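Local coordinates for protein HepC.19480.a.B1 (Helicobacter pylori, PDB 6MTZ) that is of unknown function but probably belongs to the DHH/DHHA1 phosphoesterase family and may act as a metal-dependent phosphoesterase, at residues L26-K29 against N34-C37; A48-I53 against A79-D84; N95-L100 against Y130-K135. All blocks are in the same frame, centred on the assembly; numbering follows the deposited sequence.

Contact 1: L26-K29 against N34-C37; sequences LVSK and NIQC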
loop_
_atom_site.group_PDB
_atom_site.type_symbol
_atom_site.label_atom_id
_atom_site.label_comp_id
_atom_site.label_asym_id
_atom_site.label_seq_id
_atom_site.Cartn_x
_atom_site.Cartn_y
_atom_site.Cartn_z
ATOM N N LEU A 26 9.689 -7.749 -1.565
ATOM C CA LEU A 26 10.249 -8.859 -0.799
ATOM C C LEU A 26 11.672 -9.131 -1.250
ATOM O O LEU A 26 12.580 -9.309 -0.425
ATOM C CB LEU A 26 9.391 -10.117 -0.960
ATOM C CG LEU A 26 9.800 -11.367 -0.161
ATOM C CD1 LEU A 26 8.590 -12.237 0.109
ATOM C CD2 LEU A 26 10.841 -12.206 -0.878
ATOM N N VAL A 27 11.887 -9.150 -2.562
ATOM C CA VAL A 27 13.210 -9.454 -3.086
ATOM C C VAL A 27 14.192 -8.371 -2.675
ATOM O O VAL A 27 15.264 -8.661 -2.131
ATOM C CB VAL A 27 13.152 -9.624 -4.613
ATOM C CG1 VAL A 27 14.564 -9.544 -5.213
ATOM C CG2 VAL A 27 12.471 -10.954 -4.981
ATOM N N SER A 28 13.829 -7.100 -2.890
ATOM C CA SER A 28 14.780 -6.025 -2.617
ATOM C C SER A 28 15.117 -5.940 -1.141
ATOM O O SER A 28 16.245 -5.578 -0.794
ATOM C CB SER A 28 14.257 -4.676 -3.106
ATOM O OG SER A 28 13.130 -4.251 -2.369
ATOM N N LYS A 29 14.156 -6.249 -0.254
ATOM C CA LYS A 29 14.475 -6.234 1.182
ATOM C C LYS A 29 15.452 -7.342 1.565
ATOM O O LYS A 29 16.060 -7.278 2.639
ATOM C CB LYS A 29 13.203 -6.358 2.029
ATOM C CG LYS A 29 12.423 -5.056 2.153
ATOM C CD LYS A 29 10.946 -5.301 2.364
ATOM C CE LYS A 29 10.592 -5.170 3.815
ATOM N NZ LYS A 29 10.695 -3.761 4.216
ATOM N N ASN A 34 19.343 -0.627 4.231
ATOM C CA ASN A 34 18.750 0.703 4.342
ATOM C C ASN A 34 17.852 0.927 3.131
ATOM O O ASN A 34 18.330 1.360 2.079
ATOM C CB ASN A 34 19.829 1.762 4.438
ATOM C CG ASN A 34 20.998 1.320 5.291
ATOM O OD1 ASN A 34 22.140 1.276 4.826
ATOM N ND2 ASN A 34 20.721 0.988 6.550
ATOM N N ILE A 35 16.555 0.642 3.290
ATOM C CA ILE A 35 15.591 0.712 2.193
ATOM C C ILE A 35 14.248 1.226 2.702
ATOM O O ILE A 35 13.754 0.793 3.747
ATOM C CB ILE A 35 15.413 -0.657 1.504
ATOM C CG1 ILE A 35 14.395 -0.555 0.365
ATOM C CG2 ILE A 35 15.001 -1.722 2.506
ATOM C CD1 ILE A 35 14.409 -1.762 -0.592
ATOM N N GLN A 36 13.659 2.155 1.951
ATOM C CA GLN A 36 12.292 2.614 2.154
ATOM C C GLN A 36 11.479 2.278 0.910
ATOM O O GLN A 36 11.895 2.596 -0.212
ATOM C CB GLN A 36 12.253 4.123 2.428
ATOM C CG GLN A 36 10.839 4.713 2.497
ATOM C CD GLN A 36 10.031 4.155 3.655
ATOM O OE1 GLN A 36 10.341 4.410 4.817
ATOM N NE2 GLN A 36 8.992 3.378 3.340
ATOM N N CYS A 37 10.328 1.638 1.103
ATOM C CA CYS A 37 9.507 1.187 -0.006
ATOM C C CYS A 37 8.290 2.088 -0.199
ATOM O O CYS A 37 7.813 2.746 0.726
ATOM C CB CYS A 37 9.044 -0.253 0.206
ATOM S SG CYS A 37 10.334 -1.477 0.103
#
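Ile35 meets Ser28 head-on through its terminal methyl. CD1 of Ile35 lies 3.3 Å from OG of Ser28 and 3.9 Å from CB of the same serine. The isoleucine reaches that far because its long branch is stretched out. CG1 stands anti to the backbone N (chi1 180°) and CD1 continues the line (chi2 166°). The shorter branch serves Lys29: CG2 of Ile35 is 4.2 Å from CG of Lys29. Further along the strand, SG of Cys37 is a looser neighbour, 4.5 Å from CD of Lys29. Lys29 therefore takes part through the methylenes of its chain, which run past Ile35 to Cys37.

Ser28 OG does not rely on this contact for its polar needs. With chi1 at 67° it sits between the backbone N and the carbonyl carbon. From there it is hydrogen-bonded to Gln25 O, one turn back in the helix, and to His13 ND1 on the neighbouring strand. On the far side of strand 35-39, Gln36 turns away from the helix. Its NE2 donates to Cys37 O over 2.9 Å, in the carbonyl plane and on a lone pair.

The contact lies within the beta-alpha-beta unit of strand 10-15, helix 19-29 and strand 35-39. The last strand is an edge of the parallel sheet and pairs with 10-15. Leu198 of helix 190-203 touches Lys29. Helix and strand thus meet by van der Waals contact, while the one hydroxyl at the interface is held by its own helix and by the adjoining strand.

Contact 2: A48-I53 against A79-D84; sequences ARIYEI and AEYLQD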
loop_
_atom_site.group_PDB
_atom_site.type_symbol
_atom_site.label_atom_id
_atom_site.label_comp_id
_atom_site.label_asym_id
_atom_site.label_seq_id
_atom_site.Cartn_x
_atom_site.Cartn_y
_atom_site.Cartn_z
ATOM N N ALA A 48 2.968 10.892 -7.571
ATOM C CA ALA A 48 3.059 11.291 -6.172
ATOM C C ALA A 48 4.224 10.596 -5.483
ATOM O O ALA A 48 4.983 11.230 -4.741
ATOM C CB ALA A 48 1.753 10.989 -5.441
ATOM N N ARG A 49 4.397 9.298 -5.733
ATOM C CA ARG A 49 5.490 8.586 -5.085
ATOM C C ARG A 49 6.838 9.072 -5.598
ATOM O O ARG A 49 7.806 9.120 -4.832
ATOM C CB ARG A 49 5.341 7.076 -5.275
ATOM C CG ARG A 49 3.987 6.457 -4.832
ATOM C CD ARG A 49 3.626 6.725 -3.363
ATOM N NE ARG A 49 2.277 6.249 -3.047
ATOM C CZ ARG A 49 1.470 6.797 -2.138
ATOM N NH1 ARG A 49 1.870 7.841 -1.435
ATOM N NH2 ARG A 49 0.255 6.301 -1.929
ATOM N N ILE A 50 6.920 9.468 -6.871
ATOM C CA ILE A 50 8.193 9.959 -7.383
ATOM C C ILE A 50 8.541 11.282 -6.717
ATOM O O ILE A 50 9.697 11.524 -6.348
ATOM C CB ILE A 50 8.154 10.061 -8.921
ATOM C CG1 ILE A 50 8.227 8.660 -9.533
ATOM C CG2 ILE A 50 9.307 10.893 -9.439
ATOM C CD1 ILE A 50 7.807 8.595 -10.970
ATOM N N TYR A 51 7.538 12.130 -6.495
ATOM C CA TYR A 51 7.765 13.366 -5.757
ATOM C C TYR A 51 8.207 13.074 -4.330
ATOM O O TYR A 51 9.161 13.679 -3.828
ATOM C CB TYR A 51 6.498 14.223 -5.774
ATOM C CG TYR A 51 6.600 15.484 -4.954
ATOM C CD1 TYR A 51 7.109 16.654 -5.505
ATOM C CD2 TYR A 51 6.182 15.509 -3.624
ATOM C CE1 TYR A 51 7.202 17.819 -4.753
ATOM C CE2 TYR A 51 6.274 16.665 -2.865
ATOM C CZ TYR A 51 6.783 17.817 -3.435
ATOM O OH TYR A 51 6.871 18.969 -2.687
ATOM N N GLU A 52 7.505 12.162 -3.652
ATOM C CA GLU A 52 7.880 11.766 -2.296
ATOM C C GLU A 52 9.325 11.300 -2.224
ATOM O O GLU A 52 10.052 11.639 -1.284
ATOM C CB GLU A 52 6.985 10.627 -1.815
ATOM C CG GLU A 52 5.707 11.006 -1.147
ATOM C CD GLU A 52 4.928 9.755 -0.768
ATOM O OE1 GLU A 52 3.806 9.574 -1.282
ATOM O OE2 GLU A 52 5.450 8.937 0.015
ATOM N N ILE A 53 9.744 10.482 -3.191
ATOM C CA ILE A 53 11.089 9.912 -3.172
ATOM C C ILE A 53 12.137 11.001 -3.380
ATOM O O ILE A 53 13.120 11.082 -2.633
ATOM C CB ILE A 53 11.202 8.789 -4.220
ATOM C CG1 ILE A 53 10.502 7.530 -3.701
ATOM C CG2 ILE A 53 12.661 8.500 -4.561
ATOM C CD1 ILE A 53 10.281 6.457 -4.734
ATOM N N ALA A 79 9.169 10.212 -16.887
ATOM C CA ALA A 79 10.562 9.800 -17.050
ATOM C C ALA A 79 11.472 11.010 -17.222
ATOM O O ALA A 79 12.562 11.062 -16.641
ATOM C CB ALA A 79 10.703 8.846 -18.237
ATOM N N GLU A 80 11.027 12.004 -17.999
ATOM C CA GLU A 80 11.781 13.247 -18.133
ATOM C C GLU A 80 11.919 13.950 -16.792
ATOM O O GLU A 80 13.003 14.427 -16.436
ATOM C CB GLU A 80 11.108 14.179 -19.145
ATOM C CG GLU A 80 11.581 14.027 -20.586
ATOM C CD GLU A 80 13.067 14.311 -20.757
ATOM O OE1 GLU A 80 13.664 14.970 -19.877
ATOM O OE2 GLU A 80 13.643 13.866 -21.774
ATOM N N TYR A 81 10.817 14.042 -16.042
ATOM C CA TYR A 81 10.848 14.732 -14.755
ATOM C C TYR A 81 11.839 14.072 -13.811
ATOM O O TYR A 81 12.617 14.754 -13.134
ATOM C CB TYR A 81 9.449 14.751 -14.139
ATOM C CG TYR A 81 9.382 15.298 -12.724
ATOM C CD1 TYR A 81 9.340 16.670 -12.485
ATOM C CD2 TYR A 81 9.336 14.443 -11.631
ATOM C CE1 TYR A 81 9.267 17.171 -11.193
ATOM C CE2 TYR A 81 9.263 14.937 -10.336
ATOM C CZ TYR A 81 9.229 16.300 -10.124
ATOM O OH TYR A 81 9.156 16.788 -8.836
ATOM N N LEU A 82 11.826 12.744 -13.762
ATOM C CA LEU A 82 12.754 12.008 -12.913
ATOM C C LEU A 82 14.198 12.309 -13.290
ATOM O O LEU A 82 15.014 12.690 -12.442
ATOM C CB LEU A 82 12.465 10.522 -13.039
ATOM C CG LEU A 82 12.989 9.544 -12.004
ATOM C CD1 LEU A 82 12.876 10.116 -10.608
ATOM C CD2 LEU A 82 12.153 8.291 -12.138
ATOM N N GLN A 83 14.527 12.156 -14.571
ATOM C CA GLN A 83 15.887 12.421 -15.014
ATOM C C GLN A 83 16.296 13.862 -14.724
ATOM O O GLN A 83 17.378 14.114 -14.179
ATOM C CB GLN A 83 16.014 12.107 -16.498
ATOM C CG GLN A 83 17.446 12.098 -16.969
ATOM C CD GLN A 83 17.590 11.475 -18.330
ATOM O OE1 GLN A 83 17.963 10.305 -18.453
ATOM N NE2 GLN A 83 17.287 12.249 -19.369
ATOM N N ASP A 84 15.436 14.825 -15.066
ATOM C CA ASP A 84 15.810 16.225 -14.887
ATOM C C ASP A 84 15.923 16.590 -13.413
ATOM O O ASP A 84 16.822 17.345 -13.025
ATOM C CB ASP A 84 14.803 17.146 -15.578
ATOM C CG ASP A 84 14.649 16.848 -17.056
ATOM O OD1 ASP A 84 13.520 16.993 -17.573
ATOM O OD2 ASP A 84 15.645 16.454 -17.699
#
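Ile50 presents its CG2 methyl to two residues of helix 76-85. Ile50 CG2 is 3.8 Å from Leu82 CD1. Ile50 CG2 is also 4.1 Å from Tyr81 CE2. The isoleucine and leucine side chains cross at about a right angle. The isoleucine and Tyr81 instead slide past each other in opposite directions. The methyl sits at the ring edge, close to the ring plane, so it does not lie over a face. The torsion of Ile50 explains its reach. CG1 lies beside the backbone N (chi1 -74°), which leaves CG2 anti to that nitrogen and facing helix 76-85.

The two tyrosines meet only at their margins. Tyr81 OH comes to the edge of the Tyr51 ring, near its plane, and is 3.9 Å from Tyr51 CD1. The side chains are set obliquely, and this is not a ring stack.

The segment axes are nearly parallel, 2° apart, and approach to 11.2 Å. Ile50 and Leu82 fill the space between the axes on the inner side, and Tyr81 reaches across beside them. Both helices lie on one face of the parallel sheet in an alpha/beta fold. Ile50 also packs on Leu14 of strand 10-15.

On another side of helix 43-59, Arg49 NH1 makes a salt bridge of 2.6 Å to Glu52 OE1. OE1 uses its syn lone pair and lies close to the guanidinium plane. Glu45 and the carbonyl of Asn39 bind the other nitrogens, which should keep the guanidinium from rotating.

The chemistry is graded. Buried aliphatic groups meet next to the sheet, and the tyrosines join the helices on the more exposed side. The Arg49 salt bridges stay within helix 43-59. Between the two segments the contacts are van der Waals in kind.

Contact 3: N95-L100 against Y130-K135; sequences NIQIQL and YEFLKK. With EDO (1,2-ethanediol), chain C.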
loop_
_atom_site.group_PDB
_atom_site.type_symbol
_atom_site.label_atom_id
_atom_site.label_comp_id
_atom_site.label_asym_id
_atom_site.label_seq_id
_atom_site.Cartn_x
_atom_site.Cartn_y
_atom_site.Cartn_z
ATOM N N ASN A 95 25.137 11.526 -4.852
ATOM C CA ASN A 95 25.228 10.557 -5.934
ATOM C C ASN A 95 23.954 9.724 -5.946
ATOM O O ASN A 95 23.651 9.024 -4.973
ATOM C CB ASN A 95 26.461 9.666 -5.780
ATOM C CG ASN A 95 26.564 8.621 -6.881
ATOM O OD1 ASN A 95 25.996 8.779 -7.963
ATOM N ND2 ASN A 95 27.293 7.546 -6.608
ATOM N N ILE A 96 23.218 9.799 -7.048
ATOM C CA ILE A 96 21.890 9.224 -7.164
ATOM C C ILE A 96 21.881 8.345 -8.399
ATOM O O ILE A 96 21.923 8.858 -9.524
ATOM C CB ILE A 96 20.804 10.303 -7.260
ATOM C CG1 ILE A 96 20.833 11.203 -6.023
ATOM C CG2 ILE A 96 19.438 9.664 -7.464
ATOM C CD1 ILE A 96 19.926 12.399 -6.121
ATOM N N GLN A 97 21.835 7.030 -8.199
ATOM C CA GLN A 97 21.630 6.075 -9.281
ATOM C C GLN A 97 20.152 5.751 -9.415
ATOM O O GLN A 97 19.413 5.719 -8.430
ATOM C CB GLN A 97 22.411 4.789 -9.029
ATOM C CG GLN A 97 22.233 3.728 -10.106
ATOM C CD GLN A 97 23.114 2.513 -9.871
ATOM O OE1 GLN A 97 24.066 2.568 -9.084
ATOM N NE2 GLN A 97 22.802 1.408 -10.550
ATOM N N ILE A 98 19.716 5.501 -10.642
ATOM C CA ILE A 98 18.327 5.153 -10.897
ATOM C C ILE A 98 18.276 3.944 -11.814
ATOM O O ILE A 98 19.013 3.870 -12.806
ATOM C CB ILE A 98 17.539 6.328 -11.505
ATOM C CG1 ILE A 98 16.175 5.847 -11.987
ATOM C CG2 ILE A 98 18.302 6.986 -12.644
ATOM C CD1 ILE A 98 15.401 6.934 -12.663
ATOM N N GLN A 99 17.407 2.997 -11.483
ATOM C CA GLN A 99 17.187 1.820 -12.311
ATOM C C GLN A 99 15.701 1.495 -12.318
ATOM O O GLN A 99 15.113 1.238 -11.260
ATOM C CB GLN A 99 17.996 0.628 -11.799
ATOM C CG GLN A 99 17.876 -0.615 -12.658
ATOM C CD GLN A 99 18.406 -0.378 -14.051
ATOM O OE1 GLN A 99 19.612 -0.227 -14.244
ATOM N NE2 GLN A 99 17.504 -0.329 -15.036
ATOM N N LEU A 100 15.098 1.510 -13.501
ATOM C CA LEU A 100 13.716 1.084 -13.682
ATOM C C LEU A 100 13.718 -0.283 -14.350
ATOM O O LEU A 100 14.402 -0.479 -15.361
ATOM C CB LEU A 100 12.910 2.094 -14.512
ATOM C CG LEU A 100 11.392 1.811 -14.604
ATOM C CD1 LEU A 100 10.552 3.080 -14.545
ATOM C CD2 LEU A 100 11.008 1.000 -15.850
ATOM N N TYR A 130 15.154 -9.551 -9.234
ATOM C CA TYR A 130 16.031 -10.499 -8.559
ATOM C C TYR A 130 17.355 -10.639 -9.300
ATOM O O TYR A 130 18.436 -10.578 -8.698
ATOM C CB TYR A 130 15.363 -11.871 -8.409
ATOM C CG TYR A 130 16.329 -12.856 -7.779
ATOM C CD1 TYR A 130 16.693 -12.726 -6.453
ATOM C CD2 TYR A 130 16.943 -13.858 -8.541
ATOM C CE1 TYR A 130 17.615 -13.609 -5.864
ATOM C CE2 TYR A 130 17.870 -14.746 -7.970
ATOM C CZ TYR A 130 18.208 -14.607 -6.636
ATOM O OH TYR A 130 19.120 -15.464 -6.051
ATOM N N GLU A 131 17.294 -10.805 -10.616
ATOM C CA GLU A 131 18.528 -11.035 -11.357
ATOM C C GLU A 131 19.385 -9.778 -11.397
ATOM O O GLU A 131 20.615 -9.858 -11.301
ATOM C CB GLU A 131 18.203 -11.575 -12.754
ATOM C CG GLU A 131 18.025 -13.109 -12.681
ATOM C CD GLU A 131 17.185 -13.748 -13.784
ATOM O OE1 GLU A 131 16.931 -14.963 -13.663
ATOM O OE2 GLU A 131 16.781 -13.072 -14.753
ATOM N N PHE A 132 18.759 -8.602 -11.459
ATOM C CA PHE A 132 19.534 -7.364 -11.397
ATOM C C PHE A 132 20.211 -7.195 -10.037
ATOM O O PHE A 132 21.396 -6.857 -9.964
ATOM C CB PHE A 132 18.641 -6.156 -11.709
ATOM C CG PHE A 132 19.312 -4.835 -11.463
ATOM C CD1 PHE A 132 20.180 -4.289 -12.414
ATOM C CD2 PHE A 132 19.072 -4.127 -10.302
ATOM C CE1 PHE A 132 20.788 -3.061 -12.195
ATOM C CE2 PHE A 132 19.691 -2.896 -10.069
ATOM C CZ PHE A 132 20.550 -2.372 -11.002
ATOM N N LEU A 133 19.470 -7.397 -8.943
ATOM C CA LEU A 133 20.084 -7.233 -7.627
ATOM C C LEU A 133 21.149 -8.299 -7.384
ATOM O O LEU A 133 22.232 -7.996 -6.869
ATOM C CB LEU A 133 19.010 -7.268 -6.525
ATOM C CG LEU A 133 17.986 -6.131 -6.599
ATOM C CD1 LEU A 133 17.068 -6.122 -5.369
ATOM C CD2 LEU A 133 18.704 -4.789 -6.749
ATOM N N LYS A 134 20.863 -9.553 -7.750
ATOM C CA LYS A 134 21.822 -10.627 -7.500
ATOM C C LYS A 134 23.132 -10.383 -8.240
ATOM O O LYS A 134 24.214 -10.679 -7.715
ATOM C CB LYS A 134 21.225 -11.977 -7.903
ATOM C CG LYS A 134 22.068 -13.185 -7.502
ATOM C CD LYS A 134 22.126 -13.404 -5.983
ATOM C CE LYS A 134 23.025 -14.611 -5.650
ATOM N NZ LYS A 134 23.089 -14.951 -4.176
ATOM N N LYS A 135 23.059 -9.836 -9.460
ATOM C CA LYS A 135 24.280 -9.582 -10.219
ATOM C C LYS A 135 25.163 -8.537 -9.548
ATOM O O LYS A 135 26.393 -8.583 -9.702
ATOM C CB LYS A 135 23.955 -9.153 -11.658
ATOM C CG LYS A 135 23.444 -10.292 -12.543
ATOM C CD LYS A 135 24.015 -10.245 -13.943
ATOM C CE LYS A 135 23.011 -9.790 -14.970
ATOM N NZ LYS A 135 23.508 -10.076 -16.356
HETATM C C1 EDO C . 14.938 -17.671 -9.899
HETATM O O1 EDO C . 14.346 -18.630 -10.786
HETATM C C2 EDO C . 15.168 -16.351 -10.636
HETATM O O2 EDO C . 16.532 -16.222 -11.052
#
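Gln99 leans on the ring of Phe132 with nearly its whole side chain. Gln99 CB starts the contact, 4.0 Å from Phe132 CZ. CG is anti to the backbone N (chi1 -177°), which carries it over one ring face. Gln99 CG lies 3.6 Å from Phe132 CZ and 3.9 Å from the ring centroid, offset toward the rim, in a CH-pi contact. The chain then bends at chi2. Gln99 CD is 4.0 Å from Phe132 CE1, and the amide is tilted 61° to the ring plane. Gln99 OE1 is 3.7 Å from Phe132 CE1. Gln99 NE2 turns back to its own strand and donates to Leu100 O over 3.1 Å, from above the carbonyl plane.

Strand 95-102 is an inner strand of the parallel sheet, and helix 125-136 packs on one face of it. The strand ends on the Asp of an Asp-His-His sequence, the signature of DHH phosphoesterases, consistent with membership of that family. Phe118 of strand 117-119 also touches Gln99.

Gln97 NE2 approaches the edge of the Phe132 ring, near its plane, 4.4 Å from Phe132 CZ. His136 meets the same ring with planes at about 45°. Elsewhere on the helix, Glu131 OE1 accepts a hydrogen bond from O2 of an ethanediol, probably from the crystallisation liquor.

All three contacts belong to the same parallel-sheet domain. Contacts 1 and 3 share a face of the sheet: helices 19-29 and 125-136 touch there, with Val27 packed on Tyr130 and Leu133, and Ser28 on Leu133. Contact 2 joins two helices on the opposite face. It reaches contact 3 through Leu82 and Ile98, which belong to successive elements of the chain. Contacts 1 and 2 do not touch; their centres are about 19 Å apart. Both are partly buried, whereas contact 3 lies at the surface. The chemistry differs: in contact 1 isoleucine carbons meet a serine and the lysine methylenes, in contact 2 aliphatic groups are edged by tyrosines, and in contact 3 glutamines meet a ring.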